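Local structure of uncharacterized hypothetical protein (Parabacteroides merdae, 4EI0) at residues N71-N76 against T109-Y114. The protein is of unknown function, a DUF4466-family protein from a gut bacterium built largely of antiparallel beta-sheets. Residues are numbered along the deposited sequence; the frame is centred on the assembly and turned at random.
Sequences NSYYTN and TLRYYY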
loop_
_atom_site.group_PDB
_atom_site.type_symbol
_atom_site.label_atom_id
_atom_site.label_comp_id
_atom_site.label_asym_id
_atom_site.label_seq_id
_atom_site.Cartn_x
_atom_site.Cartn_y
_atom_site.Cartn_z
ATOM N N ASN B 71 12.113 1.424 -3.178
ATOM C CA ASN B 71 10.839 1.561 -2.496
ATOM C C ASN B 71 9.749 0.839 -3.233
ATOM O O ASN B 71 9.684 0.918 -4.423
ATOM C CB ASN B 71 10.422 3.002 -2.342
ATOM C CG ASN B 71 11.390 3.777 -1.493
ATOM O OD1 ASN B 71 11.350 3.741 -0.270
ATOM N ND2 ASN B 71 12.244 4.511 -2.144
ATOM N N SER B 72 8.895 0.136 -2.515
ATOM C CA SER B 72 7.677 -0.334 -3.124
ATOM C C SER B 72 6.685 0.793 -2.993
ATOM O O SER B 72 6.608 1.437 -1.973
ATOM C CB SER B 72 7.141 -1.605 -2.468
ATOM O OG SER B 72 5.823 -1.864 -2.901
ATOM N N TYR B 73 5.943 1.030 -4.069
ATOM C CA TYR B 73 4.938 2.085 -4.150
ATOM C C TYR B 73 3.585 1.440 -3.976
ATOM O O TYR B 73 3.111 0.822 -4.890
ATOM C CB TYR B 73 5.063 2.811 -5.518
ATOM C CG TYR B 73 6.325 3.681 -5.503
ATOM C CD1 TYR B 73 6.286 4.974 -4.981
ATOM C CD2 TYR B 73 7.539 3.179 -5.902
ATOM C CE1 TYR B 73 7.438 5.732 -4.891
ATOM C CE2 TYR B 73 8.689 3.924 -5.814
ATOM C CZ TYR B 73 8.627 5.211 -5.300
ATOM O OH TYR B 73 9.779 5.942 -5.148
ATOM N N TYR B 74 2.990 1.593 -2.791
ATOM C CA TYR B 74 1.646 1.166 -2.481
ATOM C C TYR B 74 0.729 2.400 -2.748
ATOM O O TYR B 74 1.214 3.512 -2.885
ATOM C CB TYR B 74 1.555 0.647 -1.001
ATOM C CG TYR B 74 2.461 -0.553 -0.751
ATOM C CD1 TYR B 74 2.135 -1.809 -1.260
ATOM C CD2 TYR B 74 3.662 -0.412 -0.097
ATOM C CE1 TYR B 74 2.962 -2.896 -1.080
ATOM C CE2 TYR B 74 4.499 -1.496 0.084
ATOM C CZ TYR B 74 4.126 -2.740 -0.388
ATOM O OH TYR B 74 5.028 -3.781 -0.307
ATOM N N THR B 75 -0.550 2.190 -2.951
ATOM C CA THR B 75 -1.463 3.301 -3.256
ATOM C C THR B 75 -2.403 3.465 -2.102
ATOM O O THR B 75 -2.934 2.480 -1.650
ATOM C CB THR B 75 -2.307 2.992 -4.503
ATOM O OG1 THR B 75 -1.444 2.793 -5.617
ATOM C CG2 THR B 75 -3.237 4.141 -4.832
ATOM N N ASN B 76 -2.626 4.683 -1.618
ATOM C CA ASN B 76 -3.647 4.893 -0.582
ATOM C C ASN B 76 -5.057 4.886 -1.226
ATOM O O ASN B 76 -5.197 4.594 -2.428
ATOM C CB ASN B 76 -3.363 6.177 0.220
ATOM C CG ASN B 76 -3.401 7.434 -0.644
ATOM O OD1 ASN B 76 -3.939 7.435 -1.750
ATOM N ND2 ASN B 76 -2.823 8.508 -0.141
ATOM N N THR B 109 5.379 -3.253 -5.610
ATOM C CA THR B 109 5.570 -2.708 -6.954
ATOM C C THR B 109 6.787 -1.837 -6.982
ATOM O O THR B 109 6.867 -0.866 -6.244
ATOM C CB THR B 109 4.381 -1.872 -7.383
ATOM O OG1 THR B 109 3.233 -2.677 -7.355
ATOM C CG2 THR B 109 4.561 -1.312 -8.810
ATOM N N LEU B 110 7.771 -2.259 -7.740
ATOM C CA LEU B 110 9.048 -1.586 -7.796
ATOM C C LEU B 110 9.159 -0.935 -9.137
ATOM O O LEU B 110 8.693 -1.501 -10.129
ATOM C CB LEU B 110 10.212 -2.558 -7.642
ATOM C CG LEU B 110 10.374 -3.312 -6.311
ATOM C CD1 LEU B 110 11.507 -4.294 -6.496
ATOM C CD2 LEU B 110 10.618 -2.333 -5.150
ATOM N N ARG B 111 9.751 0.265 -9.146
ATOM C CA ARG B 111 10.028 1.007 -10.383
ATOM C C ARG B 111 11.426 0.769 -10.856
ATOM O O ARG B 111 12.386 0.886 -10.081
ATOM C CB ARG B 111 9.780 2.461 -10.136
ATOM C CG ARG B 111 8.298 2.710 -9.927
ATOM C CD ARG B 111 8.009 4.137 -9.551
ATOM N NE ARG B 111 6.595 4.240 -9.286
ATOM C CZ ARG B 111 6.023 5.264 -8.689
ATOM N NH1 ARG B 111 6.742 6.291 -8.282
ATOM N NH2 ARG B 111 4.729 5.227 -8.471
ATOM N N TYR B 112 11.549 0.378 -12.123
ATOM C CA TYR B 112 12.830 0.181 -12.789
ATOM C C TYR B 112 13.014 1.270 -13.831
ATOM O O TYR B 112 12.078 1.580 -14.593
ATOM C CB TYR B 112 12.854 -1.182 -13.453
ATOM C CG TYR B 112 13.969 -1.457 -14.451
ATOM C CD1 TYR B 112 15.259 -1.734 -14.040
ATOM C CD2 TYR B 112 13.706 -1.520 -15.805
ATOM C CE1 TYR B 112 16.267 -1.997 -14.942
ATOM C CE2 TYR B 112 14.706 -1.767 -16.719
ATOM C CZ TYR B 112 15.970 -2.018 -16.286
ATOM O OH TYR B 112 16.945 -2.316 -17.187
ATOM N N TYR B 113 14.216 1.825 -13.845
ATOM C CA TYR B 113 14.623 2.900 -14.728
ATOM C C TYR B 113 15.780 2.419 -15.594
ATOM O O TYR B 113 16.849 2.092 -15.086
ATOM C CB TYR B 113 15.042 4.099 -13.885
ATOM C CG TYR B 113 13.900 4.668 -13.092
ATOM C CD1 TYR B 113 13.072 5.642 -13.626
ATOM C CD2 TYR B 113 13.654 4.239 -11.806
ATOM C CE1 TYR B 113 12.035 6.178 -12.893
ATOM C CE2 TYR B 113 12.623 4.758 -11.061
ATOM C CZ TYR B 113 11.821 5.721 -11.608
ATOM O OH TYR B 113 10.806 6.172 -10.873
ATOM N N TYR B 114 15.536 2.294 -16.897
ATOM C CA TYR B 114 16.554 1.941 -17.848
ATOM C C TYR B 114 17.038 3.247 -18.461
ATOM O O TYR B 114 16.234 3.969 -19.058
ATOM C CB TYR B 114 15.975 1.073 -18.932
ATOM C CG TYR B 114 16.889 0.713 -20.051
ATOM C CD1 TYR B 114 17.817 -0.297 -19.905
ATOM C CD2 TYR B 114 16.789 1.316 -21.299
ATOM C CE1 TYR B 114 18.639 -0.697 -20.958
ATOM C CE2 TYR B 114 17.609 0.918 -22.369
ATOM C CZ TYR B 114 18.538 -0.061 -22.194
ATOM O OH TYR B 114 19.344 -0.469 -23.199
HETATM O O HOH W 1 10.680 1.239 -6.732
#
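The guanidinium of Arg111 is laid parallel on one face of the Tyr73 ring, the two planes only 5° apart and the centres 3.7 Å from each other, a stacked cation-pi pair. NH1 lies over the centre of the ring, 3.5 Å from Tyr73 CE1, with CZ displaced toward CG and CD1. The arginine chain runs crosswise to the tyrosine: it is extended from CG to NE, passing CD along the CD2–CE2 side of the ring before the planar group spreads over it. Tyr73 CG points away from its own carbonyl, on the side of the backbone N, which sets the ring beneath the guanidinium. Both polar ends are tied down beyond the stack, Arg111 NH2 in a salt bridge to Asp81 and Tyr73 OH in a hydrogen bond to Asp69. An alanine here removes ring and hydroxyl together, and is likely to leave the guanidinium without its stacking surface, freer to turn about its link to Asp81, and Asp69 without its hydroxyl partner.

Strands 67-75 and 107-115 are antiparallel neighbours within a five-stranded sheet, but the short segments cross at 124° where strand 67-75 is interrupted, and direct backbone pairing between them is sparse. Tyr73 N donates to Thr109 O at 3.0 Å, in the carbonyl plane, and Ser72 CA adds a CA-H...O contact to the same oxygen. In place of a second direct backbone bond, Ser72 OG accepts from Thr109 N at 3.1 Å; its position opposite the backbone N (chi1 168°) carries the hydroxyl to that amide. A water sits between Asn71 and Arg111, at the edge of the Tyr73 ring. Arg111 N donates to the water oxygen at 2.8 Å, whereas the approach of that oxygen to Asn71 O, 2.5 Å, is unusually short, so this half of the bridge is doubtful. Backbone pairing resumes between Asp69 and Arg111. Leu110 CD2 packs against Asn71 O at 3.5 Å.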